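Long-range contacts in class I phosphodiesterase PDEB1 (Leishmania major, PDB 2R8Q), which is a class I phosphodiesterase whose all-helical catalytic domain holds a zinc ion and a magnesium ion beside a pocket occupied by 3-isobutyl-1-methylxanthine: residues 107-112 and 132-137; 113-118 and 329-334; 224-229 and 324-329. All blocks are in the same frame, centred on the assembly; numbering follows the deposited sequence.

In the fold
The three contacts show how an all-helical domain is tied together from its metal centre outward. Contact 1 lies nearest the core, its centre about 7 Å from that of the chain, and V108 has its side chain about 5 Å from the zinc ion. Contact 2 continues along the same helix, 102-118; the two centres are 13 Å apart, and L134 packs on H113 and L116, L133 on L116. The side chain of Y115 in contact 2 is about 11 Å from 3-isobutyl-1-methylxanthine. Contact 3 is nested in the chain loop that contact 2 closes and shares M329 with it, but its centre is about 19 Å from that of the chain.

Contact 1 (107-112 and 132-137); sequences DVCQTL and VLLVTA
A137 presses its methyl group into the backbone of C109, and this is where the two segments come closest, C109 and A137 having the nearest CA atoms. A137 CB is 3.5 Å from C109 CA, tighter than usual for two carbons, and 3.7 Å from C109 CB. With so small a side chain at the crossing, the segment axes approach to 8.4 Å, running nearly antiparallel at 159°. Two leucines extend the tight zone. L112 swings CG beside its own backbone N (chi1 -73°), which brings CD1 to 3.8 Å from A137 CB and 4.0 Å from L133 CG. From the other helix, L134 lays CD2 over the backbone of the partner, 3.6 Å from C109 O, and beside the CB of L112.

The V108 flank is looser, though still buried: V108 reaches A137 with CG1 alone, 4.0 Å from A137 CB. On the C109 side helix 55-68 covers the contact, where L67 touches both C109 and L134.

The link to the metal site is direct. V108 also touches the zinc ligand H140, whose ND1 is hydrogen-bonded to A137 O, and helix 102-118 carries a second zinc ligand, H104. This close antiparallel helix pairing is consistent with a framework for the metal site of the HD-type phosphodiesterase domain.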
ATOM      1  N   ASP A 107      11.517  -7.554 -20.422  1.00 13.78           N
ATOM      2  CA  ASP A 107      10.890  -8.215 -21.561  1.00 14.15           C
ATOM      3  C   ASP A 107       9.548  -7.574 -21.920  1.00 14.68           C
ATOM      4  O   ASP A 107       9.272  -7.330 -23.089  1.00 14.07           O
ATOM      5  CB  ASP A 107      10.687  -9.703 -21.262  1.00 14.56           C
ATOM      6  CG  ASP A 107       9.910 -10.417 -22.349  1.00 15.39           C
ATOM      7  OD1 ASP A 107      10.293 -10.301 -23.533  1.00 16.10           O
ATOM      8  OD2 ASP A 107       8.919 -11.106 -22.017  1.00 16.93           O
ATOM      9  N   VAL A 108       8.707  -7.300 -20.926  1.00 13.41           N
ATOM     10  CA  VAL A 108       7.412  -6.693 -21.216  1.00 13.99           C
ATOM     11  C   VAL A 108       7.597  -5.306 -21.831  1.00 14.26           C
ATOM     12  O   VAL A 108       6.885  -4.935 -22.760  1.00 14.87           O
ATOM     13  CB  VAL A 108       6.532  -6.612 -19.940  1.00 13.84           C
ATOM     14  CG1 VAL A 108       5.258  -5.823 -20.215  1.00 14.20           C
ATOM     15  CG2 VAL A 108       6.168  -8.019 -19.487  1.00 14.88           C
ATOM     16  N   CYS A 109       8.568  -4.551 -21.322  1.00 13.89           N
ATOM     17  CA  CYS A 109       8.840  -3.214 -21.842  1.00 13.49           C
ATOM     18  C   CYS A 109       9.260  -3.295 -23.311  1.00 14.27           C
ATOM     19  O   CYS A 109       8.702  -2.609 -24.166  1.00 13.52           O
ATOM     20  CB  CYS A 109       9.940  -2.553 -21.006  1.00 14.47           C
ATOM     21  SG  CYS A 109      10.385  -0.867 -21.505  1.00 15.76           S
ATOM     22  N   GLN A 110      10.234  -4.152 -23.598  1.00 13.93           N
ATOM     23  CA  GLN A 110      10.730  -4.320 -24.962  1.00 13.76           C
ATOM     24  C   GLN A 110       9.631  -4.824 -25.898  1.00 14.07           C
ATOM     25  O   GLN A 110       9.513  -4.377 -27.047  1.00 14.21           O
ATOM     26  CB  GLN A 110      11.914  -5.295 -24.952  1.00 14.79           C
ATOM     27  CG  GLN A 110      12.711  -5.394 -26.256  1.00 17.27           C
ATOM     28  CD  GLN A 110      12.100  -6.342 -27.272  1.00 16.29           C
ATOM     29  OE1 GLN A 110      11.569  -7.396 -26.916  1.00 17.05           O
ATOM     30  NE2 GLN A 110      12.191  -5.982 -28.550  1.00 17.58           N
ATOM     31  N   THR A 111       8.817  -5.746 -25.397  1.00 13.17           N
ATOM     32  CA  THR A 111       7.728  -6.315 -26.180  1.00 13.53           C
ATOM     33  C   THR A 111       6.690  -5.244 -26.519  1.00 13.94           C
ATOM     34  O   THR A 111       6.194  -5.178 -27.649  1.00 15.51           O
ATOM     35  CB  THR A 111       7.054  -7.466 -25.412  1.00 14.16           C
ATOM     36  OG1 THR A 111       8.012  -8.506 -25.177  1.00 14.75           O
ATOM     37  CG2 THR A 111       5.885  -8.027 -26.202  1.00 15.59           C
ATOM     38  N   LEU A 112       6.363  -4.397 -25.549  1.00 13.85           N
ATOM     39  CA  LEU A 112       5.391  -3.341 -25.797  1.00 13.10           C
ATOM     40  C   LEU A 112       5.910  -2.382 -26.859  1.00 13.45           C
ATOM     41  O   LEU A 112       5.136  -1.863 -27.662  1.00 15.74           O
ATOM     42  CB  LEU A 112       5.072  -2.584 -24.506  1.00 14.31           C
ATOM     43  CG  LEU A 112       4.209  -3.376 -23.522  1.00 16.36           C
ATOM     44  CD1 LEU A 112       4.070  -2.604 -22.221  1.00 17.17           C
ATOM     45  CD2 LEU A 112       2.842  -3.638 -24.138  1.00 21.94           C
ATOM     46  N   VAL A 132       4.168   6.676 -21.259  1.00 14.13           N
ATOM     47  CA  VAL A 132       3.681   6.153 -19.991  1.00 14.70           C
ATOM     48  C   VAL A 132       3.541   4.631 -20.023  1.00 14.30           C
ATOM     49  O   VAL A 132       3.863   3.953 -19.051  1.00 14.04           O
ATOM     50  CB  VAL A 132       2.328   6.798 -19.618  1.00 15.15           C
ATOM     51  CG1 VAL A 132       1.763   6.147 -18.358  1.00 15.48           C
ATOM     52  CG2 VAL A 132       2.520   8.299 -19.406  1.00 16.93           C
ATOM     53  N   LEU A 133       3.077   4.085 -21.144  1.00 15.03           N
ATOM     54  CA  LEU A 133       2.922   2.640 -21.250  1.00 14.23           C
ATOM     55  C   LEU A 133       4.265   1.924 -21.090  1.00 14.91           C
ATOM     56  O   LEU A 133       4.372   0.927 -20.368  1.00 13.99           O
ATOM     57  CB  LEU A 133       2.294   2.278 -22.599  1.00 15.80           C
ATOM     58  CG  LEU A 133       2.060   0.791 -22.879  1.00 17.16           C
ATOM     59  CD1 LEU A 133       1.151   0.190 -21.805  1.00 18.20           C
ATOM     60  CD2 LEU A 133       1.426   0.633 -24.254  1.00 19.76           C
ATOM     61  N   LEU A 134       5.300   2.447 -21.744  1.00 14.27           N
ATOM     62  CA  LEU A 134       6.623   1.838 -21.666  1.00 15.56           C
ATOM     63  C   LEU A 134       7.218   1.936 -20.264  1.00 14.61           C
ATOM     64  O   LEU A 134       7.846   0.988 -19.785  1.00 13.77           O
ATOM     65  CB  LEU A 134       7.555   2.481 -22.700  1.00 15.27           C
ATOM     66  CG  LEU A 134       7.142   2.168 -24.143  1.00 16.25           C
ATOM     67  CD1 LEU A 134       7.945   3.023 -25.114  1.00 17.66           C
ATOM     68  CD2 LEU A 134       7.364   0.687 -24.430  1.00 18.25           C
ATOM     69  N   VAL A 135       7.015   3.075 -19.607  1.00 14.65           N
ATOM     70  CA  VAL A 135       7.510   3.280 -18.254  1.00 16.04           C
ATOM     71  C   VAL A 135       6.774   2.332 -17.308  1.00 15.59           C
ATOM     72  O   VAL A 135       7.381   1.713 -16.435  1.00 15.96           O
ATOM     73  CB  VAL A 135       7.272   4.741 -17.798  1.00 18.28           C
ATOM     74  CG1 VAL A 135       7.471   4.870 -16.290  1.00 20.14           C
ATOM     75  CG2 VAL A 135       8.223   5.667 -18.544  1.00 21.20           C
ATOM     76  N   THR A 136       5.462   2.216 -17.499  1.00 15.40           N
ATOM     77  CA  THR A 136       4.636   1.355 -16.661  1.00 15.09           C
ATOM     78  C   THR A 136       5.103  -0.098 -16.697  1.00 15.55           C
ATOM     79  O   THR A 136       5.053  -0.801 -15.689  1.00 14.04           O
ATOM     80  CB  THR A 136       3.158   1.431 -17.091  1.00 14.83           C
ATOM     81  OG1 THR A 136       2.696   2.778 -16.932  1.00 15.41           O
ATOM     82  CG2 THR A 136       2.295   0.514 -16.234  1.00 17.91           C
ATOM     83  N   ALA A 137       5.561  -0.553 -17.857  1.00 14.74           N
ATOM     84  CA  ALA A 137       6.035  -1.925 -17.964  1.00 15.37           C
ATOM     85  C   ALA A 137       7.097  -2.235 -16.903  1.00 14.23           C
ATOM     86  O   ALA A 137       7.113  -3.321 -16.333  1.00 14.60           O
ATOM     87  CB  ALA A 137       6.601  -2.175 -19.364  1.00 16.40           C
TER

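Contact 2 (113-118 and 329-334); sequences HTYLYT and MQWCVD
Y115 and M329 have the closest CA atoms of the pair, 6.6 Å apart, whereas the axes of helices 113-118 and 330-334 stay 12.0 Å from each other at an angle of 128°, a gap that large side chains must bridge. The Y115 ring and the W331 indole share that work. M329 crosses the tyrosine at about a right angle, and a bend in the methionine chain at its third torsion (chi3 61°) folds the terminal methyl down onto one face. M329 CE stands 3.5 Å from the centroid of the Y115 ring and only 9° off the normal, a CH-pi contact that touches all six ring carbons. The sulfur, M329 SD, is displaced toward CB and CG of the tyrosine, obliquely placed 4.4 Å from the centroid of the Y115 ring.

This Met-aromatic pair fastens helix 102-118, which carries the zinc ligand H104, to the start of helix 330-348. F318, from helix 302-324, touches both Y115 and C332, and A252 adds a contact to Y115 from helix 239-254. C332 contributes a second sulfur: its SG approaches Y115 CE2 obliquely at 3.6 Å.

W331 comes in at the edge of the Y115 ring, near the ring plane, its CZ2 4.0 Å from Y115 CD2. The outer rim of the indole in turn runs into the backbone of helix 113-118, where W331 CH2 is 3.5 Å from T114 O, near the indole plane. T114 OG1 hydrogen-bonds the carbonyl oxygen of T111, three residues back in the same helix. Toward the more open border, T118 sets CG2 across the tryptophan at roughly a right angle, 3.9 Å from W331 CZ3.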
ATOM      1  N   HIS A 113       7.218  -2.143 -26.867  1.00 14.58           N
ATOM      2  CA  HIS A 113       7.783  -1.257 -27.872  1.00 15.90           C
ATOM      3  C   HIS A 113       7.498  -1.880 -29.236  1.00 16.85           C
ATOM      4  O   HIS A 113       7.070  -1.185 -30.156  1.00 15.86           O
ATOM      5  CB  HIS A 113       9.291  -1.079 -27.660  1.00 17.03           C
ATOM      6  CG  HIS A 113       9.923  -0.091 -28.594  1.00 18.46           C
ATOM      7  ND1 HIS A 113      10.155  -0.366 -29.924  1.00 18.83           N
ATOM      8  CD2 HIS A 113      10.366   1.172 -28.388  1.00 18.54           C
ATOM      9  CE1 HIS A 113      10.715   0.683 -30.498  1.00 18.93           C
ATOM     10  NE2 HIS A 113      10.855   1.632 -29.588  1.00 18.93           N
ATOM     11  N   THR A 114       7.698  -3.191 -29.369  1.00 16.04           N
ATOM     12  CA  THR A 114       7.437  -3.823 -30.660  1.00 15.89           C
ATOM     13  C   THR A 114       5.963  -3.741 -31.055  1.00 17.42           C
ATOM     14  O   THR A 114       5.643  -3.622 -32.233  1.00 17.22           O
ATOM     15  CB  THR A 114       7.900  -5.312 -30.712  1.00 15.99           C
ATOM     16  OG1 THR A 114       7.042  -6.130 -29.907  1.00 16.81           O
ATOM     17  CG2 THR A 114       9.334  -5.437 -30.230  1.00 18.96           C
ATOM     18  N   TYR A 115       5.061  -3.786 -30.079  1.00 16.40           N
ATOM     19  CA  TYR A 115       3.639  -3.702 -30.393  1.00 16.11           C
ATOM     20  C   TYR A 115       3.279  -2.299 -30.860  1.00 16.57           C
ATOM     21  O   TYR A 115       2.505  -2.123 -31.802  1.00 17.58           O
ATOM     22  CB  TYR A 115       2.786  -4.049 -29.168  1.00 16.12           C
ATOM     23  CG  TYR A 115       2.842  -5.498 -28.733  1.00 16.35           C
ATOM     24  CD1 TYR A 115       2.226  -5.905 -27.551  1.00 17.19           C
ATOM     25  CD2 TYR A 115       3.497  -6.466 -29.501  1.00 17.83           C
ATOM     26  CE1 TYR A 115       2.257  -7.230 -27.139  1.00 16.89           C
ATOM     27  CE2 TYR A 115       3.534  -7.802 -29.094  1.00 18.53           C
ATOM     28  CZ  TYR A 115       2.910  -8.173 -27.910  1.00 17.47           C
ATOM     29  OH  TYR A 115       2.950  -9.483 -27.486  1.00 21.17           O
ATOM     30  N   LEU A 116       3.844  -1.302 -30.189  1.00 16.45           N
ATOM     31  CA  LEU A 116       3.581   0.092 -30.514  1.00 16.60           C
ATOM     32  C   LEU A 116       4.154   0.534 -31.850  1.00 17.32           C
ATOM     33  O   LEU A 116       3.478   1.193 -32.641  1.00 17.57           O
ATOM     34  CB  LEU A 116       4.154   1.002 -29.426  1.00 17.79           C
ATOM     35  CG  LEU A 116       3.457   0.985 -28.064  1.00 15.94           C
ATOM     36  CD1 LEU A 116       4.293   1.781 -27.068  1.00 16.12           C
ATOM     37  CD2 LEU A 116       2.051   1.568 -28.193  1.00 15.17           C
ATOM     38  N   TYR A 117       5.397   0.160 -32.116  1.00 18.14           N
ATOM     39  CA  TYR A 117       6.029   0.616 -33.340  1.00 20.94           C
ATOM     40  C   TYR A 117       6.127  -0.380 -34.487  1.00 23.18           C
ATOM     41  O   TYR A 117       5.890  -0.016 -35.636  1.00 27.30           O
ATOM     42  CB  TYR A 117       7.373   1.243 -32.961  1.00 19.56           C
ATOM     43  CG  TYR A 117       7.147   2.369 -31.965  1.00 19.08           C
ATOM     44  CD1 TYR A 117       7.513   2.240 -30.622  1.00 17.12           C
ATOM     45  CD2 TYR A 117       6.454   3.521 -32.347  1.00 18.84           C
ATOM     46  CE1 TYR A 117       7.185   3.231 -29.686  1.00 17.48           C
ATOM     47  CE2 TYR A 117       6.123   4.511 -31.423  1.00 18.80           C
ATOM     48  CZ  TYR A 117       6.488   4.361 -30.096  1.00 18.73           C
ATOM     49  OH  TYR A 117       6.128   5.333 -29.188  1.00 20.55           O
ATOM     50  N   THR A 118       6.454  -1.633 -34.201  1.00 23.08           N
ATOM     51  CA  THR A 118       6.502  -2.622 -35.270  1.00 22.37           C
ATOM     52  C   THR A 118       5.056  -3.027 -35.557  1.00 22.63           C
ATOM     53  O   THR A 118       4.659  -3.192 -36.713  1.00 22.85           O
ATOM     54  CB  THR A 118       7.318  -3.867 -34.859  1.00 21.98           C
ATOM     55  OG1 THR A 118       8.670  -3.479 -34.586  1.00 23.05           O
ATOM     56  CG2 THR A 118       7.314  -4.908 -35.975  1.00 23.64           C
ATOM     57  N   MET A 329      -0.387  -6.519 -35.486  1.00 20.23           N
ATOM     58  CA  MET A 329       0.286  -7.511 -34.645  1.00 20.21           C
ATOM     59  C   MET A 329      -0.038  -8.944 -35.072  1.00 20.20           C
ATOM     60  O   MET A 329      -0.054  -9.863 -34.256  1.00 18.96           O
ATOM     61  CB  MET A 329      -0.099  -7.295 -33.173  1.00 19.96           C
ATOM     62  CG  MET A 329       0.594  -6.100 -32.522  1.00 18.97           C
ATOM     63  SD  MET A 329      -0.243  -5.473 -31.041  1.00 20.94           S
ATOM     64  CE  MET A 329      -0.184  -6.904 -29.976  1.00 19.40           C
ATOM     65  N   GLN A 330      -0.283  -9.131 -36.363  1.00 21.55           N
ATOM     66  CA  GLN A 330      -0.604 -10.449 -36.890  1.00 21.42           C
ATOM     67  C   GLN A 330       0.462 -11.494 -36.569  1.00 20.63           C
ATOM     68  O   GLN A 330       0.139 -12.654 -36.327  1.00 21.03           O
ATOM     69  CB  GLN A 330      -0.798 -10.371 -38.407  1.00 23.13           C
ATOM     70  CG  GLN A 330      -1.238 -11.679 -39.056  1.00 22.98           C
ATOM     71  CD  GLN A 330      -2.550 -12.200 -38.497  1.00 23.88           C
ATOM     72  OE1 GLN A 330      -3.502 -11.443 -38.309  1.00 25.32           O
ATOM     73  NE2 GLN A 330      -2.610 -13.504 -38.242  1.00 25.27           N
ATOM     74  N   TRP A 331       1.728 -11.087 -36.558  1.00 20.54           N
ATOM     75  CA  TRP A 331       2.810 -12.027 -36.282  1.00 21.23           C
ATOM     76  C   TRP A 331       2.633 -12.719 -34.928  1.00 21.24           C
ATOM     77  O   TRP A 331       3.077 -13.847 -34.743  1.00 20.61           O
ATOM     78  CB  TRP A 331       4.171 -11.315 -36.355  1.00 22.02           C
ATOM     79  CG  TRP A 331       4.633 -10.684 -35.072  1.00 22.10           C
ATOM     80  CD1 TRP A 331       5.199 -11.320 -34.001  1.00 21.93           C
ATOM     81  CD2 TRP A 331       4.560  -9.297 -34.720  1.00 22.64           C
ATOM     82  NE1 TRP A 331       5.482 -10.416 -33.007  1.00 22.16           N
ATOM     83  CE2 TRP A 331       5.099  -9.167 -33.421  1.00 22.72           C
ATOM     84  CE3 TRP A 331       4.091  -8.151 -35.376  1.00 23.39           C
ATOM     85  CZ2 TRP A 331       5.183  -7.935 -32.764  1.00 22.93           C
ATOM     86  CZ3 TRP A 331       4.174  -6.924 -34.722  1.00 22.67           C
ATOM     87  CH2 TRP A 331       4.717  -6.829 -33.427  1.00 22.65           C
ATOM     88  N   CYS A 332       1.978 -12.043 -33.988  1.00 21.49           N
ATOM     89  CA  CYS A 332       1.750 -12.620 -32.665  1.00 20.27           C
ATOM     90  C   CYS A 332       0.846 -13.835 -32.790  1.00 20.37           C
ATOM     91  O   CYS A 332       1.095 -14.874 -32.181  1.00 21.57           O
ATOM     92  CB  CYS A 332       1.083 -11.605 -31.739  1.00 19.54           C
ATOM     93  SG  CYS A 332       2.062 -10.135 -31.416  1.00 22.22           S
ATOM     94  N   VAL A 333      -0.212 -13.691 -33.582  1.00 21.22           N
ATOM     95  CA  VAL A 333      -1.158 -14.775 -33.803  1.00 21.39           C
ATOM     96  C   VAL A 333      -0.506 -15.903 -34.594  1.00 22.01           C
ATOM     97  O   VAL A 333      -0.667 -17.075 -34.259  1.00 21.45           O
ATOM     98  CB  VAL A 333      -2.407 -14.279 -34.567  1.00 22.41           C
ATOM     99  CG1 VAL A 333      -3.281 -15.460 -34.967  1.00 22.57           C
ATOM    100  CG2 VAL A 333      -3.198 -13.315 -33.697  1.00 22.50           C
ATOM    101  N   ASP A 334       0.232 -15.549 -35.642  1.00 22.26           N
ATOM    102  CA  ASP A 334       0.894 -16.559 -36.458  1.00 23.52           C
ATOM    103  C   ASP A 334       1.881 -17.373 -35.637  1.00 23.16           C
ATOM    104  O   ASP A 334       1.992 -18.583 -35.813  1.00 22.72           O
ATOM    105  CB  ASP A 334       1.637 -15.916 -37.631  1.00 24.96           C
ATOM    106  CG  ASP A 334       0.714 -15.165 -38.564  1.00 27.39           C
ATOM    107  OD1 ASP A 334      -0.467 -15.546 -38.661  1.00 29.55           O
ATOM    108  OD2 ASP A 334       1.178 -14.203 -39.212  1.00 28.65           O
TER

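Contact 3 (224-229 and 324-329); sequences SRFTEL and NLFHGM
F226 reaches from helix 219-232 to N324, L325 and F326, and its path can be followed outward atom by atom. CB leaves the helix to one side of the partner segment, and CG is set opposite the backbone N (chi1 170°), extending the ring toward segment 324-329. Contact with 324-329 begins only at the far half of the ring. On one flank F226 CE2 comes to 4.1 Å from N324 CB. On the other, F226 CE1 meets two partners, 3.9 Å from L325 CD2 and 4.1 Å from F326 CZ. At the tip, F226 CZ makes the closest approach, 3.7 Å from L325 CB.

The receiving segment is the link between helices 302-324 and 330-348, two long helices at the C-terminal end of this all-helical phosphodiesterase domain. L325 is the first residue to leave helical geometry, and F326 sits at the centre of an inverse gamma turn, closed by a weak bond from H327 N to L325 O. The two phenylalanine rings are inclined at 42°, their centroids 5.7 Å apart, neither stacked nor edge-to-face. I321 of helix 302-324 touches both rings, while T248 and V245 of helix 239-254 touch F226 and F326 respectively. Farther along helix 219-232, L229 adds a looser contact, its CD2 4.4 Å from L325 CD2.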
ATOM      1  N   SER A 224     -13.950  -8.632 -22.466  1.00 21.65           N
ATOM      2  CA  SER A 224     -15.333  -8.269 -22.766  1.00 23.19           C
ATOM      3  C   SER A 224     -15.439  -6.782 -23.092  1.00 22.03           C
ATOM      4  O   SER A 224     -16.073  -6.395 -24.075  1.00 21.66           O
ATOM      5  CB  SER A 224     -16.234  -8.592 -21.569  1.00 23.98           C
ATOM      6  OG  SER A 224     -17.556  -8.107 -21.765  1.00 26.65           O
ATOM      7  N   ARG A 225     -14.820  -5.949 -22.260  1.00 19.92           N
ATOM      8  CA  ARG A 225     -14.861  -4.511 -22.473  1.00 19.67           C
ATOM      9  C   ARG A 225     -14.101  -4.120 -23.735  1.00 19.02           C
ATOM     10  O   ARG A 225     -14.513  -3.207 -24.452  1.00 18.97           O
ATOM     11  CB  ARG A 225     -14.318  -3.779 -21.239  1.00 20.38           C
ATOM     12  CG  ARG A 225     -15.268  -3.888 -20.043  1.00 22.80           C
ATOM     13  CD  ARG A 225     -14.804  -3.115 -18.817  1.00 26.57           C
ATOM     14  NE  ARG A 225     -13.594  -3.676 -18.226  1.00 28.88           N
ATOM     15  CZ  ARG A 225     -12.377  -3.171 -18.395  1.00 31.82           C
ATOM     16  NH1 ARG A 225     -12.207  -2.086 -19.139  1.00 33.42           N
ATOM     17  NH2 ARG A 225     -11.329  -3.750 -17.822  1.00 34.46           N
ATOM     18  N   PHE A 226     -13.001  -4.816 -24.016  1.00 21.43           N
ATOM     19  CA  PHE A 226     -12.223  -4.534 -25.219  1.00 23.02           C
ATOM     20  C   PHE A 226     -13.067  -4.849 -26.449  1.00 24.27           C
ATOM     21  O   PHE A 226     -13.061  -4.104 -27.429  1.00 24.04           O
ATOM     22  CB  PHE A 226     -10.956  -5.390 -25.272  1.00 25.43           C
ATOM     23  CG  PHE A 226     -10.236  -5.311 -26.592  1.00 26.59           C
ATOM     24  CD1 PHE A 226      -9.411  -4.232 -26.888  1.00 28.04           C
ATOM     25  CD2 PHE A 226     -10.431  -6.291 -27.561  1.00 28.85           C
ATOM     26  CE1 PHE A 226      -8.790  -4.128 -28.137  1.00 30.10           C
ATOM     27  CE2 PHE A 226      -9.817  -6.195 -28.810  1.00 28.88           C
ATOM     28  CZ  PHE A 226      -8.996  -5.112 -29.097  1.00 28.93           C
ATOM     29  N   THR A 227     -13.786  -5.965 -26.390  1.00 25.04           N
ATOM     30  CA  THR A 227     -14.635  -6.388 -27.497  1.00 26.03           C
ATOM     31  C   THR A 227     -15.755  -5.379 -27.746  1.00 25.36           C
ATOM     32  O   THR A 227     -16.079  -5.074 -28.897  1.00 25.64           O
ATOM     33  CB  THR A 227     -15.245  -7.769 -27.222  1.00 28.36           C
ATOM     34  OG1 THR A 227     -14.196  -8.698 -26.921  1.00 32.11           O
ATOM     35  CG2 THR A 227     -16.013  -8.264 -28.442  1.00 30.35           C
ATOM     36  N   GLU A 228     -16.346  -4.862 -26.670  1.00 23.64           N
ATOM     37  CA  GLU A 228     -17.414  -3.876 -26.804  1.00 22.47           C
ATOM     38  C   GLU A 228     -16.839  -2.627 -27.468  1.00 23.40           C
ATOM     39  O   GLU A 228     -17.518  -1.959 -28.248  1.00 23.00           O
ATOM     40  CB  GLU A 228     -18.000  -3.527 -25.431  1.00 22.57           C
ATOM     41  CG  GLU A 228     -19.138  -2.505 -25.454  1.00 22.98           C
ATOM     42  CD  GLU A 228     -20.266  -2.889 -26.398  1.00 25.92           C
ATOM     43  OE1 GLU A 228     -20.608  -4.087 -26.466  1.00 27.11           O
ATOM     44  OE2 GLU A 228     -20.820  -1.988 -27.065  1.00 26.17           O
ATOM     45  N   LEU A 229     -15.584  -2.316 -27.157  1.00 23.42           N
ATOM     46  CA  LEU A 229     -14.919  -1.161 -27.750  1.00 25.12           C
ATOM     47  C   LEU A 229     -14.877  -1.358 -29.263  1.00 27.19           C
ATOM     48  O   LEU A 229     -15.142  -0.435 -30.032  1.00 26.83           O
ATOM     49  CB  LEU A 229     -13.492  -1.036 -27.204  1.00 26.53           C
ATOM     50  CG  LEU A 229     -12.559  -0.051 -27.911  1.00 26.39           C
ATOM     51  CD1 LEU A 229     -13.111   1.352 -27.792  1.00 27.43           C
ATOM     52  CD2 LEU A 229     -11.167  -0.133 -27.300  1.00 27.07           C
ATOM     53  N   ASN A 324      -9.683  -7.827 -33.989  1.00 27.54           N
ATOM     54  CA  ASN A 324     -10.636  -6.741 -33.779  1.00 27.76           C
ATOM     55  C   ASN A 324     -10.093  -5.316 -33.754  1.00 26.86           C
ATOM     56  O   ASN A 324     -10.867  -4.365 -33.871  1.00 25.96           O
ATOM     57  CB  ASN A 324     -11.435  -6.990 -32.496  1.00 30.99           C
ATOM     58  CG  ASN A 324     -12.395  -8.157 -32.624  1.00 34.22           C
ATOM     59  OD1 ASN A 324     -13.249  -8.177 -33.510  1.00 37.67           O
ATOM     60  ND2 ASN A 324     -12.263  -9.134 -31.736  1.00 36.50           N
ATOM     61  N   LEU A 325      -8.782  -5.147 -33.601  1.00 24.20           N
ATOM     62  CA  LEU A 325      -8.230  -3.796 -33.572  1.00 23.24           C
ATOM     63  C   LEU A 325      -6.731  -3.682 -33.846  1.00 22.52           C
ATOM     64  O   LEU A 325      -6.302  -2.806 -34.597  1.00 23.04           O
ATOM     65  CB  LEU A 325      -8.552  -3.133 -32.227  1.00 22.96           C
ATOM     66  CG  LEU A 325      -8.209  -1.646 -32.107  1.00 23.70           C
ATOM     67  CD1 LEU A 325      -9.010  -0.842 -33.124  1.00 24.27           C
ATOM     68  CD2 LEU A 325      -8.510  -1.169 -30.699  1.00 25.49           C
ATOM     69  N   PHE A 326      -5.933  -4.549 -33.230  1.00 23.00           N
ATOM     70  CA  PHE A 326      -4.484  -4.503 -33.423  1.00 21.34           C
ATOM     71  C   PHE A 326      -4.078  -5.356 -34.621  1.00 22.58           C
ATOM     72  O   PHE A 326      -3.357  -6.344 -34.476  1.00 22.06           O
ATOM     73  CB  PHE A 326      -3.750  -5.010 -32.174  1.00 21.74           C
ATOM     74  CG  PHE A 326      -4.145  -4.310 -30.900  1.00 21.05           C
ATOM     75  CD1 PHE A 326      -4.377  -2.939 -30.880  1.00 23.99           C
ATOM     76  CD2 PHE A 326      -4.254  -5.021 -29.710  1.00 22.65           C
ATOM     77  CE1 PHE A 326      -4.709  -2.288 -29.693  1.00 23.10           C
ATOM     78  CE2 PHE A 326      -4.583  -4.376 -28.519  1.00 23.99           C
ATOM     79  CZ  PHE A 326      -4.812  -3.008 -28.512  1.00 20.64           C
ATOM     80  N   HIS A 327      -4.530  -4.958 -35.806  1.00 23.98           N
ATOM     81  CA  HIS A 327      -4.243  -5.703 -37.024  1.00 25.15           C
ATOM     82  C   HIS A 327      -2.759  -5.802 -37.373  1.00 24.91           C
ATOM     83  O   HIS A 327      -2.331  -6.768 -38.008  1.00 27.80           O
ATOM     84  CB  HIS A 327      -5.023  -5.090 -38.190  1.00 26.34           C
ATOM     85  CG  HIS A 327      -6.477  -4.880 -37.891  1.00 27.26           C
ATOM     86  ND1 HIS A 327      -7.005  -3.641 -37.597  1.00 31.23           N
ATOM     87  CD2 HIS A 327      -7.505  -5.757 -37.806  1.00 28.79           C
ATOM     88  CE1 HIS A 327      -8.297  -3.765 -37.345  1.00 28.43           C
ATOM     89  NE2 HIS A 327      -8.625  -5.038 -37.464  1.00 31.62           N
ATOM     90  N   GLY A 328      -1.971  -4.821 -36.944  1.00 23.30           N
ATOM     91  CA  GLY A 328      -0.549  -4.840 -37.239  1.00 21.86           C
ATOM     92  C   GLY A 328       0.261  -5.847 -36.436  1.00 21.21           C
ATOM     93  O   GLY A 328       1.459  -6.011 -36.676  1.00 22.38           O
ATOM     94  N   MET A 329      -0.387  -6.519 -35.486  1.00 20.23           N
ATOM     95  CA  MET A 329       0.286  -7.511 -34.645  1.00 20.21           C
ATOM     96  C   MET A 329      -0.038  -8.944 -35.072  1.00 20.20           C
ATOM     97  O   MET A 329      -0.054  -9.863 -34.256  1.00 18.96           O
ATOM     98  CB  MET A 329      -0.099  -7.295 -33.173  1.00 19.96           C
ATOM     99  CG  MET A 329       0.594  -6.100 -32.522  1.00 18.97           C
ATOM    100  SD  MET A 329      -0.243  -5.473 -31.041  1.00 20.94           S
ATOM    101  CE  MET A 329      -0.184  -6.904 -29.976  1.00 19.40           C
TER